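Local coordinates for protein beta sliding clamp (Pseudomonas aeruginosa, PDB 6AMS) that forms a ring-shaped head-to-tail homodimer around DNA and probably tethers DNA polymerases and other proteins to it, conferring processivity, at residues 140-145 and 176-181; 193-198 and 240-245; 13-18 and 74-79. One frame throughout, in Å; residues are numbered along the deposited sequence.

How the contacts relate
Contacts 1 and 2 both lie in the central clamp domain and reach the same eight-stranded antiparallel sheet; their centres are about 13 Å apart. They touch directly: Y245 CE2 lies 3.8 Å from M179 CE, and Y245 CB lies 3.9 Å from L177 CD1, so the loop of contact 2 packs on the sheet face turned from the helix of contact 1. Contact 3 belongs to the N-terminal domain, with its centre about 32 Å and 33 Å from those of contacts 1 and 2 and about 15 Å between nearest atoms in each case. In contact 1 strand 176-183 pairs with strand 358-362 of the C-terminal domain, whereas contact 3 borders the subunit interface, where K74 bridges to E301 of the second subunit.

Contact 1: residues 140-145 and 176-181; sequences DRTSFA and RLAMCS
A145 and T142 press on A178, and this is where residues 140-145 sit most tightly on residues 176-181. The methyl carbons A145 CB and A178 CB meet at 3.4 Å, close for two aliphatic carbons. Beside them the methyl branch of T142 leans over the strand backbone, with T142 CG2 3.4 Å from A178 O and, farther along, 4.0 Å from C180 CB. The first torsion of T142 (chi1 66°) sets CG2 anti to the carbonyl carbon and leaves OG1 to bond L138 O one turn earlier, so the buried hydroxyl is satisfied within its own helix. F144 completes the grip: its ring carbon CZ approaches A178 CB obliquely at 4.0 Å.

The two ends are looser, and R141 and R176 there are partly exposed, though C180 is buried. At one, the aliphatic part of R141 merely passes C180, R141 CD to C180 SG 4.1 Å. At the other, R176 stretches out so that its guanidinium passes the 3-10 turn. R176 NH1 lies at the edge of the F144 ring, 4.0 Å from F144 CD2, with the two planes 67° apart, so there is no flat stack. F144 O sits above one guanidinium face; although it comes within 3.1 Å of R176 NH2, the angle is too poor for a hydrogen bond. The charge is instead met by D173 at NE and by D327 at NH1, two salt bridges that should fix the rotation of the group.

L177 and M179 point to the other face of the sheet, while backbone bonds tie their strand to 358-362 of the C-terminal domain. A helix end laid on an antiparallel sheet that runs on into the next domain is characteristic of the sliding-clamp fold.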
ATOM      1  N   ASP A 140      22.159   2.861  -3.446  1.00 25.52           N
ATOM      2  CA  ASP A 140      21.275   2.820  -2.282  1.00 28.44           C
ATOM      3  C   ASP A 140      21.729   3.709  -1.117  1.00 30.00           C
ATOM      4  O   ASP A 140      20.928   4.214  -0.342  1.00 25.33           O
ATOM      5  CB  ASP A 140      20.987   1.387  -1.857  1.00 26.85           C
ATOM      6  CG  ASP A 140      20.106   0.656  -2.847  1.00 27.20           C
ATOM      7  OD1 ASP A 140      19.525   1.294  -3.736  1.00 28.10           O
ATOM      8  OD2 ASP A 140      19.989  -0.566  -2.733  1.00 29.07           O
ATOM      9  N   ARG A 141      23.033   3.873  -1.015  1.00 30.78           N
ATOM     10  CA  ARG A 141      23.639   4.731  -0.066  1.00 30.10           C
ATOM     11  C   ARG A 141      23.489   6.222  -0.349  1.00 27.62           C
ATOM     12  O   ARG A 141      23.625   7.026   0.532  1.00 28.00           O
ATOM     13  CB  ARG A 141      25.038   4.293   0.142  1.00 34.85           C
ATOM     14  CG  ARG A 141      25.046   2.981   0.845  1.00 40.30           C
ATOM     15  CD  ARG A 141      26.391   2.679   1.411  1.00 48.52           C
ATOM     16  NE  ARG A 141      26.342   1.617   2.397  1.00 55.98           N
ATOM     17  CZ  ARG A 141      27.412   1.038   2.909  1.00 59.50           C
ATOM     18  NH1 ARG A 141      28.596   1.431   2.538  1.00 64.45           N
ATOM     19  NH2 ARG A 141      27.298   0.076   3.793  1.00 60.66           N
ATOM     20  N   THR A 142      23.240   6.571  -1.595  1.00 23.28           N
ATOM     21  CA  THR A 142      23.073   7.946  -1.948  1.00 22.05           C
ATOM     22  C   THR A 142      21.785   8.459  -2.559  1.00 22.27           C
ATOM     23  O   THR A 142      21.594   9.612  -2.555  1.00 23.33           O
ATOM     24  CB  THR A 142      24.170   8.400  -2.911  1.00 22.42           C
ATOM     25  OG1 THR A 142      24.039   7.717  -4.124  1.00 20.98           O
ATOM     26  CG2 THR A 142      25.528   8.155  -2.359  1.00 23.94           C
ATOM     27  N   SER A 143      20.896   7.601  -3.016  1.00 21.50           N
ATOM     28  CA  SER A 143      19.707   7.975  -3.776  1.00 22.14           C
ATOM     29  C   SER A 143      18.666   8.941  -3.152  1.00 22.88           C
ATOM     30  O   SER A 143      18.081   9.703  -3.845  1.00 23.37           O
ATOM     31  CB  SER A 143      19.064   6.751  -4.428  1.00 21.72           C
ATOM     32  OG  SER A 143      18.580   5.880  -3.483  1.00 21.61           O
ATOM     33  N   PHE A 144      18.522   8.886  -1.832  1.00 25.25           N
ATOM     34  CA  PHE A 144      17.592   9.740  -1.105  1.00 26.23           C
ATOM     35  C   PHE A 144      17.960  11.220  -1.217  1.00 26.58           C
ATOM     36  O   PHE A 144      17.106  12.089  -1.116  1.00 28.87           O
ATOM     37  CB  PHE A 144      17.527   9.324   0.374  1.00 27.16           C
ATOM     38  CG  PHE A 144      18.814   9.530   1.127  1.00 26.36           C
ATOM     39  CD1 PHE A 144      19.761   8.527   1.198  1.00 25.36           C
ATOM     40  CD2 PHE A 144      19.084  10.741   1.738  1.00 26.31           C
ATOM     41  CE1 PHE A 144      20.946   8.723   1.877  1.00 25.91           C
ATOM     42  CE2 PHE A 144      20.267  10.945   2.414  1.00 24.94           C
ATOM     43  CZ  PHE A 144      21.197   9.933   2.488  1.00 25.56           C
ATOM     44  N   ALA A 145      19.240  11.491  -1.414  1.00 26.18           N
ATOM     45  CA  ALA A 145      19.753  12.844  -1.522  1.00 28.64           C
ATOM     46  C   ALA A 145      19.283  13.584  -2.767  1.00 28.38           C
ATOM     47  O   ALA A 145      19.216  14.805  -2.776  1.00 28.96           O
ATOM     48  CB  ALA A 145      21.263  12.855  -1.402  1.00 30.27           C
ATOM     49  N   ARG A 176      21.190  19.103   0.925  1.00 36.29           N
ATOM     50  CA  ARG A 176      21.863  17.961   1.517  1.00 34.58           C
ATOM     51  C   ARG A 176      22.642  17.201   0.463  1.00 32.56           C
ATOM     52  O   ARG A 176      22.317  17.269  -0.716  1.00 32.56           O
ATOM     53  CB  ARG A 176      20.837  17.025   2.125  1.00 36.67           C
ATOM     54  CG  ARG A 176      19.947  16.412   1.064  1.00 40.63           C
ATOM     55  CD  ARG A 176      18.871  15.547   1.658  1.00 37.88           C
ATOM     56  NE  ARG A 176      17.741  15.445   0.759  1.00 40.57           N
ATOM     57  CZ  ARG A 176      16.711  14.642   0.961  1.00 39.39           C
ATOM     58  NH1 ARG A 176      16.688  13.869   2.028  1.00 43.01           N
ATOM     59  NH2 ARG A 176      15.716  14.610   0.094  1.00 40.05           N
ATOM     60  N   LEU A 177      23.671  16.476   0.882  1.00 26.93           N
ATOM     61  CA  LEU A 177      24.458  15.705  -0.063  1.00 26.96           C
ATOM     62  C   LEU A 177      24.792  14.300   0.428  1.00 27.77           C
ATOM     63  O   LEU A 177      25.017  14.076   1.607  1.00 24.98           O
ATOM     64  CB  LEU A 177      25.736  16.462  -0.438  1.00 27.33           C
ATOM     65  CG  LEU A 177      26.645  15.896  -1.528  1.00 27.34           C
ATOM     66  CD1 LEU A 177      27.387  17.031  -2.203  1.00 27.03           C
ATOM     67  CD2 LEU A 177      27.640  14.901  -0.955  1.00 28.75           C
ATOM     68  N   ALA A 178      24.824  13.359  -0.503  1.00 28.54           N
ATOM     69  CA  ALA A 178      25.171  11.985  -0.201  1.00 26.90           C
ATOM     70  C   ALA A 178      26.181  11.481  -1.223  1.00 28.24           C
ATOM     71  O   ALA A 178      25.916  11.493  -2.420  1.00 28.94           O
ATOM     72  CB  ALA A 178      23.933  11.109  -0.204  1.00 24.63           C
ATOM     73  N   MET A 179      27.350  11.067  -0.755  1.00 28.47           N
ATOM     74  CA  MET A 179      28.349  10.521  -1.642  1.00 30.99           C
ATOM     75  C   MET A 179      28.960   9.189  -1.149  1.00 31.15           C
ATOM     76  O   MET A 179      29.141   8.998   0.003  1.00 31.60           O
ATOM     77  CB  MET A 179      29.445  11.531  -1.942  1.00 34.55           C
ATOM     78  CG  MET A 179      30.204  12.002  -0.712  1.00 37.97           C
ATOM     79  SD  MET A 179      31.635  13.025  -0.929  1.00 40.21           S
ATOM     80  CE  MET A 179      32.365  12.269  -2.333  1.00 38.73           C
ATOM     81  N   CYS A 180      29.263   8.280  -2.059  1.00 30.59           N
ATOM     82  CA  CYS A 180      29.859   7.009  -1.738  1.00 29.46           C
ATOM     83  C   CYS A 180      30.929   6.653  -2.774  1.00 29.37           C
ATOM     84  O   CYS A 180      30.736   6.844  -3.916  1.00 26.30           O
ATOM     85  CB  CYS A 180      28.782   5.971  -1.599  1.00 31.76           C
ATOM     86  SG  CYS A 180      29.281   4.394  -1.007  1.00 32.16           S
ATOM     87  N   SER A 181      32.046   6.095  -2.344  1.00 33.50           N
ATOM     88  CA  SER A 181      33.207   5.855  -3.192  1.00 36.16           C
ATOM     89  C   SER A 181      33.663   4.431  -3.036  1.00 40.92           C
ATOM     90  O   SER A 181      33.803   3.945  -1.885  1.00 48.96           O
ATOM     91  CB  SER A 181      34.343   6.774  -2.754  1.00 35.73           C
ATOM     92  OG  SER A 181      34.052   8.121  -3.084  1.00 35.22           O
TER

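Contact 2: residues 193-198 and 240-245; sequences QVIVPR and GKFPDY
Q193 and I195 point from the outermost strand, 192-197, of the antiparallel clamp-domain sheet toward the loop 240-245, between strand 231-236 and the short helix 245-248. Q193 makes the first and looser touch: its amide NE2 stands at the edge of the Y245 ring, near the ring plane, 4.3 Å from Y245 CE1. The polar ends there are served from the sheet. Q193 NE2 bonds E161 OE1, and the Y245 hydroxyl is hydrogen-bonded to R168 NH1 and only weakly to E161.

Two residues on, I195 carries the main contact. Its CA is 7.3 Å from F242 CA, a gap bridged by side chains. With chi1 at -55°, CG1 lies anti to the carbonyl carbon, and the extended second torsion sends CD1 on to the loop backbone. I195 CG1 packs 3.8 Å from F242 CD1, and I195 CD1 lies in the plane of that ring, so the isoleucine meets the phenylalanine at its edge. The ring also rests on L159 and T172, which place it over the sheet. The strand backbone at I195 is hydrogen-bonded to V238, anchoring the approach to the loop.

G240 has phi 135° and psi 173°, a conformation open to a residue without CB. At the tip of the isoleucine, I195 CD1 lies 3.6 Å from G240 O and 3.7 Å from F242 N.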
ATOM      1  N   GLN A 193      32.354  11.613 -15.962  1.00 36.77           N
ATOM      2  CA  GLN A 193      31.203  11.906 -15.164  1.00 34.54           C
ATOM      3  C   GLN A 193      29.942  11.795 -15.965  1.00 35.21           C
ATOM      4  O   GLN A 193      29.914  12.188 -17.095  1.00 35.24           O
ATOM      5  CB  GLN A 193      31.280  13.292 -14.593  1.00 36.40           C
ATOM      6  CG  GLN A 193      32.410  13.530 -13.611  1.00 36.82           C
ATOM      7  CD  GLN A 193      32.281  14.829 -12.863  1.00 35.59           C
ATOM      8  OE1 GLN A 193      31.800  15.803 -13.376  1.00 34.54           O
ATOM      9  NE2 GLN A 193      32.712  14.834 -11.652  1.00 31.37           N
ATOM     10  N   VAL A 194      28.931  11.160 -15.398  1.00 32.70           N
ATOM     11  CA  VAL A 194      27.590  11.129 -16.004  1.00 31.62           C
ATOM     12  C   VAL A 194      26.535  11.419 -14.948  1.00 29.80           C
ATOM     13  O   VAL A 194      26.721  11.110 -13.782  1.00 31.97           O
ATOM     14  CB  VAL A 194      27.252   9.785 -16.709  1.00 34.20           C
ATOM     15  CG1 VAL A 194      28.241   9.512 -17.830  1.00 38.20           C
ATOM     16  CG2 VAL A 194      27.201   8.606 -15.725  1.00 33.89           C
ATOM     17  N   ILE A 195      25.425  12.013 -15.377  1.00 28.01           N
ATOM     18  CA  ILE A 195      24.307  12.306 -14.512  1.00 26.36           C
ATOM     19  C   ILE A 195      23.142  11.464 -15.017  1.00 25.78           C
ATOM     20  O   ILE A 195      22.634  11.715 -16.111  1.00 23.81           O
ATOM     21  CB  ILE A 195      23.938  13.803 -14.564  1.00 27.01           C
ATOM     22  CG1 ILE A 195      25.168  14.651 -14.237  1.00 27.52           C
ATOM     23  CG2 ILE A 195      22.803  14.070 -13.574  1.00 25.12           C
ATOM     24  CD1 ILE A 195      25.049  16.098 -14.657  1.00 28.98           C
ATOM     25  N   VAL A 196      22.799  10.440 -14.258  1.00 24.93           N
ATOM     26  CA  VAL A 196      21.725   9.556 -14.622  1.00 27.04           C
ATOM     27  C   VAL A 196      20.466  10.077 -13.981  1.00 28.92           C
ATOM     28  O   VAL A 196      20.426  10.263 -12.774  1.00 28.19           O
ATOM     29  CB  VAL A 196      21.981   8.136 -14.091  1.00 25.63           C
ATOM     30  CG1 VAL A 196      20.859   7.201 -14.508  1.00 25.87           C
ATOM     31  CG2 VAL A 196      23.324   7.622 -14.569  1.00 24.60           C
ATOM     32  N   PRO A 197      19.437  10.398 -14.768  1.00 31.93           N
ATOM     33  CA  PRO A 197      18.180  10.877 -14.206  1.00 31.56           C
ATOM     34  C   PRO A 197      17.598   9.989 -13.119  1.00 28.98           C
ATOM     35  O   PRO A 197      17.646   8.766 -13.171  1.00 31.86           O
ATOM     36  CB  PRO A 197      17.254  10.909 -15.419  1.00 34.14           C
ATOM     37  CG  PRO A 197      18.159  10.954 -16.607  1.00 35.12           C
ATOM     38  CD  PRO A 197      19.582  10.880 -16.136  1.00 34.06           C
ATOM     39  N   ARG A 198      17.026  10.658 -12.137  1.00 28.98           N
ATOM     40  CA  ARG A 198      16.413  10.048 -10.974  1.00 31.11           C
ATOM     41  C   ARG A 198      15.612   8.760 -11.194  1.00 31.60           C
ATOM     42  O   ARG A 198      15.847   7.770 -10.514  1.00 30.16           O
ATOM     43  CB  ARG A 198      15.522  11.087 -10.302  1.00 32.14           C
ATOM     44  CG  ARG A 198      14.502  10.480  -9.376  1.00 32.71           C
ATOM     45  CD  ARG A 198      13.508  11.498  -8.869  1.00 33.74           C
ATOM     46  NE  ARG A 198      12.920  10.976  -7.650  1.00 35.01           N
ATOM     47  CZ  ARG A 198      13.421  11.196  -6.448  1.00 33.30           C
ATOM     48  NH1 ARG A 198      14.495  11.959  -6.312  1.00 32.76           N
ATOM     49  NH2 ARG A 198      12.839  10.668  -5.383  1.00 32.42           N
ATOM     50  N   GLY A 240      23.997  18.833 -19.030  1.00 47.88           N
ATOM     51  CA  GLY A 240      24.312  19.883 -18.123  1.00 48.54           C
ATOM     52  C   GLY A 240      25.479  19.466 -17.275  1.00 55.53           C
ATOM     53  O   GLY A 240      25.911  18.337 -17.304  1.00 60.82           O
ATOM     54  N   LYS A 241      25.993  20.380 -16.481  1.00 57.51           N
ATOM     55  CA  LYS A 241      27.130  20.062 -15.686  1.00 59.20           C
ATOM     56  C   LYS A 241      26.799  20.016 -14.230  1.00 57.10           C
ATOM     57  O   LYS A 241      26.209  20.922 -13.702  1.00 51.47           O
ATOM     58  CB  LYS A 241      28.268  21.025 -15.967  1.00 63.95           C
ATOM     59  CG  LYS A 241      29.643  20.356 -16.022  1.00 65.43           C
ATOM     60  CD  LYS A 241      30.786  21.322 -16.271  1.00 64.01           C
ATOM     61  CE  LYS A 241      30.983  22.238 -15.078  1.00 63.61           C
ATOM     62  NZ  LYS A 241      31.979  23.317 -15.293  1.00 62.37           N
ATOM     63  N   PHE A 242      27.173  18.908 -13.604  1.00 56.50           N
ATOM     64  CA  PHE A 242      26.941  18.700 -12.192  1.00 62.39           C
ATOM     65  C   PHE A 242      27.809  19.687 -11.439  1.00 65.83           C
ATOM     66  O   PHE A 242      28.942  19.940 -11.831  1.00 68.05           O
ATOM     67  CB  PHE A 242      27.294  17.264 -11.797  1.00 62.52           C
ATOM     68  CG  PHE A 242      26.552  16.768 -10.589  1.00 62.88           C
ATOM     69  CD1 PHE A 242      25.353  16.095 -10.726  1.00 63.12           C
ATOM     70  CD2 PHE A 242      27.051  16.981  -9.317  1.00 67.42           C
ATOM     71  CE1 PHE A 242      24.666  15.642  -9.618  1.00 62.11           C
ATOM     72  CE2 PHE A 242      26.369  16.530  -8.204  1.00 63.73           C
ATOM     73  CZ  PHE A 242      25.175  15.860  -8.356  1.00 64.65           C
ATOM     74  N   PRO A 243      27.289  20.233 -10.334  1.00 68.32           N
ATOM     75  CA  PRO A 243      27.992  21.221  -9.508  1.00 67.68           C
ATOM     76  C   PRO A 243      29.261  20.672  -8.870  1.00 64.23           C
ATOM     77  O   PRO A 243      29.391  19.466  -8.658  1.00 66.96           O
ATOM     78  CB  PRO A 243      26.967  21.557  -8.422  1.00 71.43           C
ATOM     79  CG  PRO A 243      26.091  20.355  -8.349  1.00 71.92           C
ATOM     80  CD  PRO A 243      25.988  19.863  -9.758  1.00 71.63           C
ATOM     81  N   ASP A 244      30.164  21.557  -8.473  1.00 57.35           N
ATOM     82  CA  ASP A 244      31.388  21.066  -7.891  1.00 56.49           C
ATOM     83  C   ASP A 244      31.003  20.705  -6.478  1.00 55.32           C
ATOM     84  O   ASP A 244      30.872  21.562  -5.609  1.00 56.46           O
ATOM     85  CB  ASP A 244      32.452  22.162  -7.893  1.00 57.54           C
ATOM     86  CG  ASP A 244      33.835  21.643  -7.544  1.00 61.43           C
ATOM     87  OD1 ASP A 244      33.991  20.430  -7.305  1.00 55.81           O
ATOM     88  OD2 ASP A 244      34.777  22.455  -7.513  1.00 67.12           O
ATOM     89  N   TYR A 245      30.825  19.401  -6.274  1.00 48.33           N
ATOM     90  CA  TYR A 245      30.433  18.819  -4.994  1.00 42.86           C
ATOM     91  C   TYR A 245      31.484  18.950  -3.909  1.00 39.64           C
ATOM     92  O   TYR A 245      31.163  18.988  -2.730  1.00 40.29           O
ATOM     93  CB  TYR A 245      29.951  17.374  -5.146  1.00 40.99           C
ATOM     94  CG  TYR A 245      30.988  16.395  -5.617  1.00 39.06           C
ATOM     95  CD1 TYR A 245      31.126  16.100  -6.961  1.00 38.47           C
ATOM     96  CD2 TYR A 245      31.815  15.749  -4.716  1.00 38.29           C
ATOM     97  CE1 TYR A 245      32.070  15.198  -7.397  1.00 38.84           C
ATOM     98  CE2 TYR A 245      32.762  14.843  -5.143  1.00 38.87           C
ATOM     99  CZ  TYR A 245      32.882  14.573  -6.485  1.00 38.12           C
ATOM    100  OH  TYR A 245      33.815  13.678  -6.917  1.00 34.29           O
TER

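Contact 3: residues 13-18 and 74-79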
ATOM      1  N   PRO A  13      10.896 -11.950 -18.125  1.00 34.22           N
ATOM      2  CA  PRO A  13      11.298 -10.739 -18.838  1.00 29.84           C
ATOM      3  C   PRO A  13      10.154  -9.775 -19.086  1.00 29.52           C
ATOM      4  O   PRO A  13      10.376  -8.561 -19.165  1.00 33.27           O
ATOM      5  CB  PRO A  13      11.836 -11.275 -20.154  1.00 30.42           C
ATOM      6  CG  PRO A  13      11.109 -12.554 -20.347  1.00 30.46           C
ATOM      7  CD  PRO A  13      11.018 -13.142 -18.981  1.00 30.93           C
ATOM      8  N   LEU A  14       8.943 -10.292 -19.189  1.00 27.92           N
ATOM      9  CA  LEU A  14       7.777  -9.442 -19.381  1.00 27.31           C
ATOM     10  C   LEU A  14       7.478  -8.626 -18.134  1.00 28.77           C
ATOM     11  O   LEU A  14       7.135  -7.460 -18.246  1.00 31.24           O
ATOM     12  CB  LEU A  14       6.599 -10.298 -19.806  1.00 25.67           C
ATOM     13  CG  LEU A  14       5.323  -9.640 -20.242  1.00 25.82           C
ATOM     14  CD1 LEU A  14       5.595  -8.653 -21.376  1.00 27.55           C
ATOM     15  CD2 LEU A  14       4.349 -10.734 -20.687  1.00 25.86           C
ATOM     16  N   GLN A  15       7.640  -9.216 -16.947  1.00 31.30           N
ATOM     17  CA  GLN A  15       7.600  -8.437 -15.682  1.00 33.56           C
ATOM     18  C   GLN A  15       8.739  -7.414 -15.572  1.00 32.45           C
ATOM     19  O   GLN A  15       8.519  -6.294 -15.124  1.00 31.53           O
ATOM     20  CB  GLN A  15       7.570  -9.352 -14.437  1.00 34.99           C
ATOM     21  CG  GLN A  15       6.199  -9.993 -14.162  1.00 37.40           C
ATOM     22  CD  GLN A  15       6.212 -10.963 -12.977  1.00 39.20           C
ATOM     23  OE1 GLN A  15       7.198 -11.689 -12.758  1.00 39.75           O
ATOM     24  NE2 GLN A  15       5.117 -10.973 -12.201  1.00 38.09           N
ATOM     25  N   LEU A  16       9.943  -7.779 -16.009  1.00 32.77           N
ATOM     26  CA  LEU A  16      11.057  -6.808 -16.056  1.00 33.32           C
ATOM     27  C   LEU A  16      10.727  -5.613 -16.943  1.00 31.30           C
ATOM     28  O   LEU A  16      10.792  -4.506 -16.472  1.00 33.56           O
ATOM     29  CB  LEU A  16      12.369  -7.447 -16.516  1.00 35.95           C
ATOM     30  CG  LEU A  16      13.589  -7.346 -15.626  1.00 39.10           C
ATOM     31  CD1 LEU A  16      13.379  -8.069 -14.286  1.00 39.80           C
ATOM     32  CD2 LEU A  16      14.761  -7.905 -16.431  1.00 40.32           C
ATOM     33  N   VAL A  17      10.324  -5.824 -18.192  1.00 29.52           N
ATOM     34  CA  VAL A  17      10.060  -4.672 -19.075  1.00 33.95           C
ATOM     35  C   VAL A  17       8.866  -3.810 -18.626  1.00 34.75           C
ATOM     36  O   VAL A  17       8.835  -2.593 -18.831  1.00 36.39           O
ATOM     37  CB  VAL A  17       9.900  -5.074 -20.575  1.00 36.09           C
ATOM     38  CG1 VAL A  17      11.121  -5.819 -21.067  1.00 37.04           C
ATOM     39  CG2 VAL A  17       8.651  -5.891 -20.828  1.00 37.20           C
ATOM     40  N   ALA A  18       7.887  -4.454 -18.005  1.00 40.61           N
ATOM     41  CA  ALA A  18       6.689  -3.774 -17.499  1.00 41.27           C
ATOM     42  C   ALA A  18       6.970  -2.801 -16.372  1.00 38.79           C
ATOM     43  O   ALA A  18       6.185  -1.922 -16.148  1.00 44.76           O
ATOM     44  CB  ALA A  18       5.668  -4.798 -17.041  1.00 42.59           C
ATOM     45  N   LYS A  74      -1.457  -5.472 -20.216  1.00 26.23           N
ATOM     46  CA  LYS A  74      -2.436  -6.497 -20.558  1.00 25.93           C
ATOM     47  C   LYS A  74      -1.796  -7.844 -20.891  1.00 26.94           C
ATOM     48  O   LYS A  74      -2.314  -8.868 -20.462  1.00 27.78           O
ATOM     49  CB  LYS A  74      -3.356  -6.061 -21.700  1.00 26.04           C
ATOM     50  CG  LYS A  74      -4.537  -5.216 -21.263  1.00 26.31           C
ATOM     51  CD  LYS A  74      -5.237  -4.625 -22.471  1.00 28.52           C
ATOM     52  CE  LYS A  74      -6.195  -3.513 -22.096  1.00 30.24           C
ATOM     53  NZ  LYS A  74      -6.733  -2.904 -23.353  1.00 31.02           N
ATOM     54  N   LEU A  75      -0.684  -7.861 -21.635  1.00 27.26           N
ATOM     55  CA  LEU A  75      -0.007  -9.129 -21.938  1.00 26.79           C
ATOM     56  C   LEU A  75       0.493  -9.759 -20.652  1.00 29.22           C
ATOM     57  O   LEU A  75       0.368 -10.968 -20.475  1.00 27.21           O
ATOM     58  CB  LEU A  75       1.187  -8.965 -22.927  1.00 27.27           C
ATOM     59  CG  LEU A  75       1.865 -10.280 -23.379  1.00 26.97           C
ATOM     60  CD1 LEU A  75       0.876 -11.271 -23.968  1.00 26.94           C
ATOM     61  CD2 LEU A  75       2.964 -10.005 -24.378  1.00 26.69           C
ATOM     62  N   MET A  76       1.075  -8.940 -19.768  1.00 30.85           N
ATOM     63  CA  MET A  76       1.643  -9.445 -18.524  1.00 31.42           C
ATOM     64  C   MET A  76       0.546  -9.997 -17.640  1.00 28.12           C
ATOM     65  O   MET A  76       0.688 -11.078 -17.129  1.00 26.52           O
ATOM     66  CB  MET A  76       2.405  -8.351 -17.775  1.00 35.56           C
ATOM     67  CG  MET A  76       2.985  -8.799 -16.425  1.00 39.08           C
ATOM     68  SD  MET A  76       3.891  -7.488 -15.548  1.00 41.93           S
ATOM     69  CE  MET A  76       2.496  -6.376 -15.130  1.00 41.28           C
ATOM     70  N   ASP A  77      -0.539  -9.252 -17.459  1.00 29.20           N
ATOM     71  CA  ASP A  77      -1.695  -9.721 -16.676  1.00 30.25           C
ATOM     72  C   ASP A  77      -2.282 -11.021 -17.235  1.00 30.42           C
ATOM     73  O   ASP A  77      -2.694 -11.883 -16.465  1.00 33.42           O
ATOM     74  CB  ASP A  77      -2.817  -8.682 -16.624  1.00 28.18           C
ATOM     75  CG  ASP A  77      -2.443  -7.442 -15.812  1.00 29.81           C
ATOM     76  OD1 ASP A  77      -1.434  -7.443 -15.075  1.00 30.44           O
ATOM     77  OD2 ASP A  77      -3.152  -6.428 -15.948  1.00 29.83           O
ATOM     78  N   ILE A  78      -2.349 -11.144 -18.555  1.00 28.21           N
ATOM     79  CA  ILE A  78      -2.843 -12.355 -19.163  1.00 27.89           C
ATOM     80  C   ILE A  78      -1.874 -13.495 -18.839  1.00 28.27           C
ATOM     81  O   ILE A  78      -2.287 -14.538 -18.406  1.00 28.12           O
ATOM     82  CB  ILE A  78      -3.036 -12.196 -20.684  1.00 26.03           C
ATOM     83  CG1 ILE A  78      -4.173 -11.251 -20.991  1.00 26.71           C
ATOM     84  CG2 ILE A  78      -3.362 -13.531 -21.334  1.00 26.01           C
ATOM     85  CD1 ILE A  78      -4.083 -10.694 -22.401  1.00 27.30           C
ATOM     86  N   CYS A  79      -0.585 -13.260 -19.009  1.00 30.75           N
ATOM     87  CA  CYS A  79       0.431 -14.267 -18.745  1.00 34.84           C
ATOM     88  C   CYS A  79       0.471 -14.685 -17.250  1.00 36.02           C
ATOM     89  O   CYS A  79       0.620 -15.858 -16.925  1.00 32.68           O
ATOM     90  CB  CYS A  79       1.790 -13.737 -19.206  1.00 35.33           C
ATOM     91  SG  CYS A  79       3.123 -14.953 -19.197  1.00 43.37           S
TER
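L14 and M76, whose CA atoms make the closest backbone approach at 6.2 Å, carry the packing between helices 7-18 and 72-81. The purely aliphatic part centres on L14. Its CG stands anti to the backbone N (chi1 -172°), which drives the branch straight at the second helix, and CD2 enters between side chains on successive turns. L14 CD2 lies 3.7 Å from both L75 CG and M76 CA, and 4.2 Å from C79 CB. L14 and L75 cross at about a right angle, so one methyl of L14 abuts the branch point of L75 rather than the two lying alongside. L44 of strand 41-47 backs L14 from the sheet.

The short segments run roughly antiparallel, 145° between their directions, with axes 9.8 Å apart at closest approach. Such a helix pair, carried on the inner side of sheets, recurs in each domain of the bacterial clamp, where in the closed ring the helices line the DNA channel.

Sulfur contacts form the second group. M76 extends across the gap through CG and then bends at its last torsion (chi3 68°), which lays the thioether against Q15 and A18 of the first helix. M76 SD is 3.6 Å from A18 CB and 3.7 Å from Q15 CG, while M76 CE comes within 4.0 Å of A18 CB. Q15 thus offers M76 the aliphatic start of its chain, crossing it nearly at right angles.

Ionic contact is found away from this packing. K74, on the second helix, extends NZ to a salt bridge with E301 of the second subunit, and I273 of that subunit packs on D77 and I78, at the head-to-tail dimer interface.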